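Local coordinates for protein guanylate kinase (Coxiella burnetii, PDB 3TR0) that transfers a phosphate group from ATP to GMP, giving ADP and GDP, a step in guanine nucleotide recycling, at residues A18-L23 and L101-W106; F72-T77 and Y83-D88; Q111-E114 and L120-F123. One frame throughout, in Å; residues are numbered along the deposited sequence.

In the fold
Three contacts lie in the core of this P-loop kinase fold and its GMP-binding hairpin. Contact 1 sets the start of helix 20-30 against strand 99-103 in the parallel sheet. Contact 2, about 15 Å away centre to centre, is a hairpin of the mixed sheet, and its residues fall between the two segments of contact 1 in sequence. Both reach the bound GMP, so the phosphate-loop side and the base pocket meet on one substrate. Contact 3 comes last along the chain and ties helix 106-115 to strand 120-125 of the parallel sheet, its centre about 12 Å from contact 1 and 13 Å from contact 2. Ile112 packs on Ile104 and Glu74, joining all three.

Contact 1: residues A18-L23 and L101-W106; sequences AGKTSL and LLEIDW. With 5GP (guanosine-5'-monophosphate), chain D; SO4 (sulfate ion), chain B.
Glu103, on the strand 99-103 segment, reaches the first turn of helix 20-30, and its OE2 lies 3.4 Å from Thr21 CA. A water completes the link, donating to Glu103 OE2 and to Thr21 O. The Lys20 side chain starts at the phosphate loop and ends at the nucleotide. Its CB packs 3.4 Å from sulfate O3; CG leaves anti to the backbone N (chi1 172°), and the chain bends at chi3, carrying CE to 4.1 Å from Glu103 OE2. NZ then makes a weak bond of 3.3 Å to O3' of GMP and a firmer one of 2.7 Å to a water that in turn donates weakly to Ile104 O. Around the sulfate, the backbone N atoms of Gly19, Lys20 and Thr21 all donate, as in a Walker A loop holding a phosphate; Gly17 and Arg139 add further bonds. Across the site, Asp105 OD1 accepts from N2 of the guanine at 3.0 Å, while Ile104 CG2 packs on the base. Lys20 NZ stays 5.1 Å from Glu103 OE2, so its tip is engaged by the water and, weakly, by O3' rather than by the carboxylate.

Contact 2: residues F72-T77 and Y83-D88; sequences FLEHAT and YGTEKD. With 5GP (guanosine-5'-monophosphate), chain D.
The GMP-binding hairpin of guanylate kinase, formed by strands 72-78 and 81-86, supplies both the base-recognising carboxylate and the tyrosine that reaches the phosphate. Ala76 and Tyr83 form an antiparallel hydrogen-bonded pair, each backbone N donating to the other residue's O. His75 and Gly84 make the neighbouring non-hydrogen-bonded pair, their CA atoms 4.0 Å apart. The first strand turns a corner at Leu73 and Glu74, and there Leu73 N donates to Thr85 O at 2.7 Å, almost in line with the carbonyl.

On the nucleotide side, the bend of Glu74 at chi2 (-74°) brings its carboxylate to the edge of the guanine. OE1 accepts from N1 of GMP at 2.7 Å, and OE2 also accepts from N2, at a modelled distance whose shortness is doubtful; the two acceptors thus pair with the adjacent N1 and N2 donors that distinguish guanine. Thr85 OG1 comes to 3.1 Å from Glu74 OE1, the two side chains crossing at about a right angle. Tyr83 lies alongside the nucleotide: CB packs on the base, O4' of the ribose sits over the ring centre, and OH donates to O2P at 2.6 Å.

The other side of the hairpin is held by Phe72, whose ring stacks with Phe63 and takes Gly84 CA over one face in a CH-pi contact, 4.2 Å from the centroid. The absence of a side chain at Gly84 lets its CA lie against that face. Where the second strand passes into helix 87-95, Glu86 is the N-cap residue: OE2 accepts from Asp88 N and OE1 from Trp89 N. Leu73 crosses the aliphatic part of Lys87 there, CD1 lying 3.5 Å from CG.

Contact 3: residues Q111-E114 and L120-F123; sequences QIRE and LSIF
Arg113 reaches from helix 106-115 to Ser121, at the start of strand 120-125, and this single pair of side chains carries the contact. The direct link is a hydrogen bond from Arg113 NH2 to Ser121 OG, 3.1 Å long with an angle of 161° at the hydrogen. The serine oxygen lies almost exactly in the guanidinium plane, 1° out of it, and so meets the edge of the group.

A bridging water forms the second link. It accepts from Arg113 NE at 2.8 Å and is hydrogen-bonded to Ser121 OG at the same distance; it too lies at the guanidinium edge, in plane. Two neighbouring nitrogens are thereby engaged, one by the hydroxyl and the other by the water, which should restrain rotation of the guanidinium group. The reach depends on an arginine chain extended from CG to NE. Ser121 OG sits between its own backbone N and carbonyl carbon, on a CB that points toward the helix.

Cation-pi and apolar packing frame these polar links. Phe164 makes a cation-pi contact with Arg113 and also touches Ser121, while Ile112, the residue before Arg113 in the helix, packs on Leu9 and Ile11 of strand 9-13 in the same sheet. The parallel strands 99-103 and 120-125 are joined through helix 106-115 as a beta-alpha-beta crossover, with strand 9-13 between them. The positive guanidinium probably polarises the Ser121 hydroxyl, and the water serves NE as acceptor while also bonding OG.

Contact 1: residues A18-L23 and L101-W106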
loop_
_atom_site.group_PDB
_atom_site.type_symbol
_atom_site.label_atom_id
_atom_site.label_comp_id
_atom_site.label_asym_id
_atom_site.label_seq_id
_atom_site.Cartn_x
_atom_site.Cartn_y
_atom_site.Cartn_z
ATOM N N ALA A 18 19.474 12.561 4.568
ATOM C CA ALA A 18 18.546 12.169 3.509
ATOM C C ALA A 18 17.282 13.024 3.489
ATOM O O ALA A 18 16.479 12.925 2.563
ATOM C CB ALA A 18 18.187 10.693 3.625
ATOM N N GLY A 19 17.105 13.854 4.515
ATOM C CA GLY A 19 15.956 14.741 4.591
ATOM C C GLY A 19 14.737 14.078 5.208
ATOM O O GLY A 19 13.603 14.527 5.026
ATOM N N LYS A 20 14.979 13.007 5.951
ATOM C CA LYS A 20 13.910 12.224 6.551
ATOM C C LYS A 20 13.085 13.019 7.563
ATOM O O LYS A 20 11.862 12.999 7.520
ATOM C CB LYS A 20 14.489 10.980 7.218
ATOM C CG LYS A 20 13.484 10.191 8.028
ATOM C CD LYS A 20 14.197 9.410 9.108
ATOM C CE LYS A 20 14.946 10.353 10.031
ATOM N NZ LYS A 20 15.889 9.632 10.925
ATOM N N THR A 21 13.749 13.722 8.474
ATOM C CA THR A 21 13.009 14.464 9.493
ATOM C C THR A 21 12.005 15.436 8.880
ATOM O O THR A 21 10.859 15.515 9.320
ATOM C CB THR A 21 13.946 15.208 10.459
ATOM O OG1 THR A 21 14.712 14.250 11.198
ATOM C CG2 THR A 21 13.141 16.053 11.430
ATOM N N SER A 22 12.428 16.160 7.849
ATOM C CA SER A 22 11.545 17.120 7.189
ATOM C C SER A 22 10.365 16.441 6.496
ATOM O O SER A 22 9.241 16.939 6.546
ATOM C CB SER A 22 12.328 17.974 6.192
ATOM O OG SER A 22 13.262 18.796 6.872
ATOM N N LEU A 23 10.625 15.313 5.842
ATOM C CA LEU A 23 9.567 14.555 5.176
ATOM C C LEU A 23 8.506 14.111 6.172
ATOM O O LEU A 23 7.309 14.273 5.936
ATOM C CB LEU A 23 10.136 13.322 4.478
ATOM C CG LEU A 23 10.962 13.520 3.207
ATOM C CD1 LEU A 23 11.534 12.187 2.755
ATOM C CD2 LEU A 23 10.109 14.139 2.118
ATOM N N LEU A 101 4.361 7.078 13.891
ATOM C CA LEU A 101 5.555 7.108 13.062
ATOM C C LEU A 101 6.789 6.968 13.934
ATOM O O LEU A 101 6.947 7.694 14.916
ATOM C CB LEU A 101 5.619 8.417 12.283
ATOM C CG LEU A 101 4.628 8.500 11.126
ATOM C CD1 LEU A 101 4.320 9.939 10.776
ATOM C CD2 LEU A 101 5.183 7.755 9.928
ATOM N N LEU A 102 7.653 6.024 13.581
ATOM C CA LEU A 102 8.903 5.832 14.307
ATOM C C LEU A 102 10.083 6.162 13.401
ATOM O O LEU A 102 10.371 5.435 12.449
ATOM C CB LEU A 102 9.016 4.392 14.815
ATOM C CG LEU A 102 7.907 3.890 15.752
ATOM C CD1 LEU A 102 8.055 2.397 16.016
ATOM C CD2 LEU A 102 7.923 4.666 17.046
ATOM N N GLU A 103 10.755 7.271 13.689
ATOM C CA GLU A 103 11.952 7.637 12.945
ATOM C C GLU A 103 13.134 7.016 13.658
ATOM O O GLU A 103 13.707 7.625 14.559
ATOM C CB GLU A 103 12.122 9.152 12.912
ATOM C CG GLU A 103 10.995 9.906 12.248
ATOM C CD GLU A 103 11.202 11.408 12.311
ATOM O OE1 GLU A 103 11.151 11.970 13.426
ATOM O OE2 GLU A 103 11.426 12.024 11.249
ATOM N N ILE A 104 13.477 5.791 13.275
ATOM C CA ILE A 104 14.499 5.029 13.977
ATOM C C ILE A 104 15.448 4.372 12.987
ATOM O O ILE A 104 15.136 4.276 11.804
ATOM C CB ILE A 104 13.872 3.955 14.884
ATOM C CG1 ILE A 104 12.994 3.007 14.067
ATOM C CG2 ILE A 104 13.043 4.607 15.991
ATOM C CD1 ILE A 104 12.321 1.926 14.895
ATOM N N ASP A 105 16.609 3.926 13.464
ATOM C CA ASP A 105 17.610 3.349 12.571
ATOM C C ASP A 105 17.299 1.890 12.278
ATOM O O ASP A 105 16.278 1.365 12.725
ATOM C CB ASP A 105 19.031 3.496 13.136
ATOM C CG ASP A 105 19.380 2.422 14.149
ATOM O OD1 ASP A 105 18.489 2.000 14.903
ATOM O OD2 ASP A 105 20.557 1.999 14.193
ATOM N N TRP A 106 18.178 1.237 11.525
ATOM C CA TRP A 106 17.922 -0.140 11.094
ATOM C C TRP A 106 17.899 -1.123 12.261
ATOM O O TRP A 106 17.175 -2.121 12.220
ATOM C CB TRP A 106 18.922 -0.587 10.019
ATOM C CG TRP A 106 20.345 -0.715 10.499
ATOM C CD1 TRP A 106 21.338 0.213 10.380
ATOM C CD2 TRP A 106 20.928 -1.842 11.165
ATOM N NE1 TRP A 106 22.504 -0.262 10.936
ATOM C CE2 TRP A 106 22.277 -1.522 11.426
ATOM C CE3 TRP A 106 20.441 -3.089 11.572
ATOM C CZ2 TRP A 106 23.142 -2.404 12.068
ATOM C CZ3 TRP A 106 21.303 -3.961 12.213
ATOM C CH2 TRP A 106 22.638 -3.614 12.454
HETATM P P 5GP D . 20.458 12.447 14.990
HETATM O O1P 5GP D . 19.302 13.367 15.293
HETATM O O2P 5GP D . 21.542 12.301 16.024
HETATM O O3P 5GP D . 21.056 12.852 13.662
HETATM O "O5'" 5GP D . 19.897 11.010 14.601
HETATM C "C5'" 5GP D . 20.760 9.889 14.511
HETATM C "C4'" 5GP D . 20.025 8.675 14.010
HETATM O "O4'" 5GP D . 19.562 7.895 15.131
HETATM C "C3'" 5GP D . 18.757 8.954 13.220
HETATM O "O3'" 5GP D . 19.012 9.286 11.866
HETATM C "C2'" 5GP D . 17.953 7.670 13.389
HETATM O "O2'" 5GP D . 18.349 6.707 12.423
HETATM C "C1'" 5GP D . 18.409 7.177 14.767
HETATM N N9 5GP D . 17.383 7.374 15.806
HETATM C C8 5GP D . 16.817 8.506 16.243
HETATM N N7 5GP D . 15.940 8.195 17.230
HETATM C C5 5GP D . 15.970 6.851 17.398
HETATM C C6 5GP D . 15.315 5.951 18.231
HETATM O O6 5GP D . 14.466 6.343 19.068
HETATM N N1 5GP D . 15.599 4.646 18.130
HETATM C C2 5GP D . 16.496 4.189 17.245
HETATM N N2 5GP D . 16.772 2.867 17.152
HETATM N N3 5GP D . 17.143 5.036 16.425
HETATM C C4 5GP D . 16.891 6.359 16.499
HETATM S S SO4 B . 17.879 13.599 7.895
HETATM O O1 SO4 B . 16.784 13.865 8.821
HETATM O O2 SO4 B . 19.135 13.520 8.626
HETATM O O3 SO4 B . 17.649 12.329 7.197
HETATM O O4 SO4 B . 17.976 14.690 6.931
HETATM O O HOH W 1 15.002 7.134 11.090
HETATM O O HOH W 2 10.234 14.585 11.746
#

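Contact 2: residues F72-T77 and Y83-D88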
loop_
_atom_site.group_PDB
_atom_site.type_symbol
_atom_site.label_atom_id
_atom_site.label_comp_id
_atom_site.label_asym_id
_atom_site.label_seq_id
_atom_site.Cartn_x
_atom_site.Cartn_y
_atom_site.Cartn_z
ATOM N N PHE A 72 11.900 1.326 27.321
ATOM C CA PHE A 72 11.963 1.490 25.875
ATOM C C PHE A 72 11.316 0.336 25.117
ATOM O O PHE A 72 11.508 -0.831 25.450
ATOM C CB PHE A 72 13.408 1.674 25.409
ATOM C CG PHE A 72 14.023 2.974 25.837
ATOM C CD1 PHE A 72 13.478 4.178 25.428
ATOM C CD2 PHE A 72 15.154 2.991 26.636
ATOM C CE1 PHE A 72 14.044 5.374 25.815
ATOM C CE2 PHE A 72 15.727 4.182 27.016
ATOM C CZ PHE A 72 15.168 5.376 26.610
ATOM N N LEU A 73 10.548 0.683 24.091
ATOM C CA LEU A 73 9.973 -0.296 23.181
ATOM C C LEU A 73 11.097 -0.816 22.310
ATOM O O LEU A 73 11.069 -1.949 21.819
ATOM C CB LEU A 73 8.929 0.391 22.304
ATOM C CG LEU A 73 7.979 -0.470 21.478
ATOM C CD1 LEU A 73 7.202 -1.399 22.386
ATOM C CD2 LEU A 73 7.039 0.419 20.683
ATOM N N GLU A 74 12.100 0.038 22.151
ATOM C CA GLU A 74 13.173 -0.159 21.204
ATOM C C GLU A 74 14.306 0.779 21.602
ATOM O O GLU A 74 14.054 1.917 21.997
ATOM C CB GLU A 74 12.641 0.196 19.812
ATOM C CG GLU A 74 13.665 0.343 18.729
ATOM C CD GLU A 74 14.464 1.624 18.833
ATOM O OE1 GLU A 74 13.872 2.723 18.996
ATOM O OE2 GLU A 74 15.697 1.518 18.748
ATOM N N HIS A 75 15.546 0.308 21.519
ATOM C CA HIS A 75 16.691 1.182 21.761
ATOM C C HIS A 75 17.945 0.691 21.042
ATOM O O HIS A 75 18.110 -0.503 20.800
ATOM C CB HIS A 75 16.949 1.351 23.263
ATOM C CG HIS A 75 17.596 0.164 23.906
ATOM N ND1 HIS A 75 18.942 0.122 24.199
ATOM C CD2 HIS A 75 17.086 -1.024 24.304
ATOM C CE1 HIS A 75 19.231 -1.041 24.757
ATOM N NE2 HIS A 75 18.122 -1.755 24.831
ATOM N N ALA A 76 18.826 1.624 20.695
ATOM C CA ALA A 76 20.028 1.281 19.951
ATOM C C ALA A 76 21.135 2.280 20.221
ATOM O O ALA A 76 20.891 3.378 20.726
ATOM C CB ALA A 76 19.731 1.220 18.455
ATOM N N THR A 77 22.355 1.886 19.876
ATOM C CA THR A 77 23.503 2.769 19.968
ATOM C C THR A 77 23.933 3.178 18.571
ATOM O O THR A 77 24.123 2.330 17.700
ATOM C CB THR A 77 24.682 2.082 20.671
ATOM O OG1 THR A 77 24.303 1.731 22.007
ATOM C CG2 THR A 77 25.884 3.010 20.711
ATOM N N TYR A 83 19.801 6.142 21.628
ATOM C CA TYR A 83 18.483 6.588 21.201
ATOM C C TYR A 83 17.460 5.494 21.504
ATOM O O TYR A 83 17.746 4.305 21.356
ATOM C CB TYR A 83 18.468 6.837 19.691
ATOM C CG TYR A 83 19.500 7.815 19.178
ATOM C CD1 TYR A 83 19.128 9.086 18.762
ATOM C CD2 TYR A 83 20.838 7.460 19.079
ATOM C CE1 TYR A 83 20.059 9.981 18.277
ATOM C CE2 TYR A 83 21.779 8.348 18.600
ATOM C CZ TYR A 83 21.384 9.607 18.198
ATOM O OH TYR A 83 22.314 10.497 17.715
ATOM N N GLY A 84 16.256 5.888 21.902
ATOM C CA GLY A 84 15.224 4.909 22.181
ATOM C C GLY A 84 13.811 5.435 22.051
ATOM O O GLY A 84 13.574 6.639 22.139
ATOM N N THR A 85 12.873 4.517 21.840
ATOM C CA THR A 85 11.460 4.850 21.744
ATOM C C THR A 85 10.756 4.486 23.043
ATOM O O THR A 85 10.644 3.310 23.386
ATOM C CB THR A 85 10.778 4.079 20.591
ATOM O OG1 THR A 85 11.371 4.460 19.344
ATOM C CG2 THR A 85 9.290 4.385 20.547
ATOM N N GLU A 86 10.286 5.495 23.767
ATOM C CA GLU A 86 9.565 5.257 25.013
ATOM C C GLU A 86 8.301 4.456 24.708
ATOM O O GLU A 86 7.495 4.834 23.851
ATOM C CB GLU A 86 9.249 6.579 25.714
ATOM C CG GLU A 86 8.870 6.445 27.187
ATOM C CD GLU A 86 7.397 6.175 27.381
ATOM O OE1 GLU A 86 6.584 6.816 26.684
ATOM O OE2 GLU A 86 7.047 5.322 28.223
ATOM N N LYS A 87 8.143 3.335 25.403
ATOM C CA LYS A 87 7.111 2.358 25.070
ATOM C C LYS A 87 5.686 2.826 25.360
ATOM O O LYS A 87 4.780 2.619 24.554
ATOM C CB LYS A 87 7.366 1.045 25.813
ATOM C CG LYS A 87 6.345 -0.036 25.498
ATOM C CD LYS A 87 6.419 -1.178 26.492
ATOM C CE LYS A 87 6.116 -0.696 27.900
ATOM N NZ LYS A 87 6.164 -1.804 28.894
ATOM N N ASP A 88 5.481 3.438 26.521
ATOM C CA ASP A 88 4.125 3.736 26.963
ATOM C C ASP A 88 3.416 4.751 26.073
ATOM O O ASP A 88 2.225 4.609 25.783
ATOM C CB ASP A 88 4.109 4.193 28.423
ATOM C CG ASP A 88 2.748 4.035 29.059
ATOM O OD1 ASP A 88 2.286 2.881 29.187
ATOM O OD2 ASP A 88 2.136 5.057 29.420
HETATM P P 5GP D . 20.458 12.447 14.990
HETATM O O1P 5GP D . 19.302 13.367 15.293
HETATM O O2P 5GP D . 21.542 12.301 16.024
HETATM O O3P 5GP D . 21.056 12.852 13.662
HETATM O "O5'" 5GP D . 19.897 11.010 14.601
HETATM C "C5'" 5GP D . 20.760 9.889 14.511
HETATM C "C4'" 5GP D . 20.025 8.675 14.010
HETATM O "O4'" 5GP D . 19.562 7.895 15.131
HETATM C "C3'" 5GP D . 18.757 8.954 13.220
HETATM O "O3'" 5GP D . 19.012 9.286 11.866
HETATM C "C2'" 5GP D . 17.953 7.670 13.389
HETATM O "O2'" 5GP D . 18.349 6.707 12.423
HETATM C "C1'" 5GP D . 18.409 7.177 14.767
HETATM N N9 5GP D . 17.383 7.374 15.806
HETATM C C8 5GP D . 16.817 8.506 16.243
HETATM N N7 5GP D . 15.940 8.195 17.230
HETATM C C5 5GP D . 15.970 6.851 17.398
HETATM C C6 5GP D . 15.315 5.951 18.231
HETATM O O6 5GP D . 14.466 6.343 19.068
HETATM N N1 5GP D . 15.599 4.646 18.130
HETATM C C2 5GP D . 16.496 4.189 17.245
HETATM N N2 5GP D . 16.772 2.867 17.152
HETATM N N3 5GP D . 17.143 5.036 16.425
HETATM C C4 5GP D . 16.891 6.359 16.499
#

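Contact 3: residues Q111-E114 and L120-F123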
loop_
_atom_site.group_PDB
_atom_site.type_symbol
_atom_site.label_atom_id
_atom_site.label_comp_id
_atom_site.label_asym_id
_atom_site.label_seq_id
_atom_site.Cartn_x
_atom_site.Cartn_y
_atom_site.Cartn_z
ATOM N N GLN A 111 14.070 -4.523 15.866
ATOM C CA GLN A 111 13.415 -4.756 17.152
ATOM C C GLN A 111 11.905 -4.611 17.043
ATOM O O GLN A 111 11.150 -5.445 17.545
ATOM C CB GLN A 111 13.948 -3.789 18.210
ATOM C CG GLN A 111 15.398 -4.020 18.587
ATOM C CD GLN A 111 15.931 -2.934 19.492
ATOM O OE1 GLN A 111 15.372 -2.668 20.557
ATOM N NE2 GLN A 111 17.009 -2.288 19.067
ATOM N N ILE A 112 11.466 -3.543 16.384
ATOM C CA ILE A 112 10.041 -3.279 16.228
ATOM C C ILE A 112 9.347 -4.372 15.409
ATOM O O ILE A 112 8.250 -4.810 15.755
ATOM C CB ILE A 112 9.795 -1.903 15.586
ATOM C CG1 ILE A 112 10.353 -0.795 16.480
ATOM C CG2 ILE A 112 8.309 -1.686 15.352
ATOM C CD1 ILE A 112 9.684 -0.716 17.840
ATOM N N ARG A 113 9.988 -4.815 14.330
ATOM C CA ARG A 113 9.416 -5.877 13.498
ATOM C C ARG A 113 9.153 -7.145 14.304
ATOM O O ARG A 113 8.140 -7.816 14.106
ATOM C CB ARG A 113 10.308 -6.197 12.298
ATOM C CG ARG A 113 10.323 -5.121 11.232
ATOM C CD ARG A 113 11.037 -5.582 9.968
ATOM N NE ARG A 113 11.437 -4.437 9.157
ATOM C CZ ARG A 113 12.665 -3.935 9.136
ATOM N NH1 ARG A 113 13.623 -4.498 9.863
ATOM N NH2 ARG A 113 12.939 -2.879 8.382
ATOM N N GLU A 114 10.072 -7.472 15.205
ATOM C CA GLU A 114 9.907 -8.623 16.085
ATOM C C GLU A 114 8.741 -8.403 17.040
ATOM O O GLU A 114 7.895 -9.277 17.227
ATOM C CB GLU A 114 11.186 -8.862 16.891
ATOM C CG GLU A 114 12.361 -9.375 16.077
ATOM C CD GLU A 114 12.489 -10.885 16.129
ATOM O OE1 GLU A 114 12.080 -11.480 17.149
ATOM O OE2 GLU A 114 12.994 -11.477 15.152
ATOM N N LEU A 120 4.864 -1.655 9.314
ATOM C CA LEU A 120 5.389 -1.445 7.970
ATOM C C LEU A 120 6.624 -0.562 8.059
ATOM O O LEU A 120 6.672 0.364 8.868
ATOM C CB LEU A 120 4.340 -0.789 7.067
ATOM C CG LEU A 120 3.119 -1.630 6.679
ATOM C CD1 LEU A 120 2.273 -0.885 5.656
ATOM C CD2 LEU A 120 3.544 -2.983 6.135
ATOM N N SER A 121 7.629 -0.851 7.241
ATOM C CA SER A 121 8.856 -0.070 7.277
ATOM C C SER A 121 9.165 0.544 5.911
ATOM O O SER A 121 8.971 -0.093 4.871
ATOM C CB SER A 121 10.027 -0.914 7.803
ATOM O OG SER A 121 10.262 -2.045 6.985
ATOM N N ILE A 122 9.621 1.794 5.933
ATOM C CA ILE A 122 9.914 2.558 4.725
ATOM C C ILE A 122 11.339 3.093 4.808
ATOM O O ILE A 122 11.714 3.709 5.808
ATOM C CB ILE A 122 8.975 3.775 4.603
ATOM C CG1 ILE A 122 7.512 3.339 4.690
ATOM C CG2 ILE A 122 9.267 4.557 3.325
ATOM C CD1 ILE A 122 6.538 4.490 4.891
ATOM N N PHE A 123 12.131 2.860 3.767
ATOM C CA PHE A 123 13.492 3.380 3.727
ATOM C C PHE A 123 13.581 4.552 2.757
ATOM O O PHE A 123 13.199 4.435 1.595
ATOM C CB PHE A 123 14.489 2.285 3.333
ATOM C CG PHE A 123 15.907 2.587 3.743
ATOM C CD1 PHE A 123 16.427 2.062 4.916
ATOM C CD2 PHE A 123 16.706 3.409 2.970
ATOM C CE1 PHE A 123 17.728 2.338 5.304
ATOM C CE2 PHE A 123 18.006 3.693 3.354
ATOM C CZ PHE A 123 18.513 3.160 4.525
HETATM O O HOH W 3 8.865 -4.176 8.126
#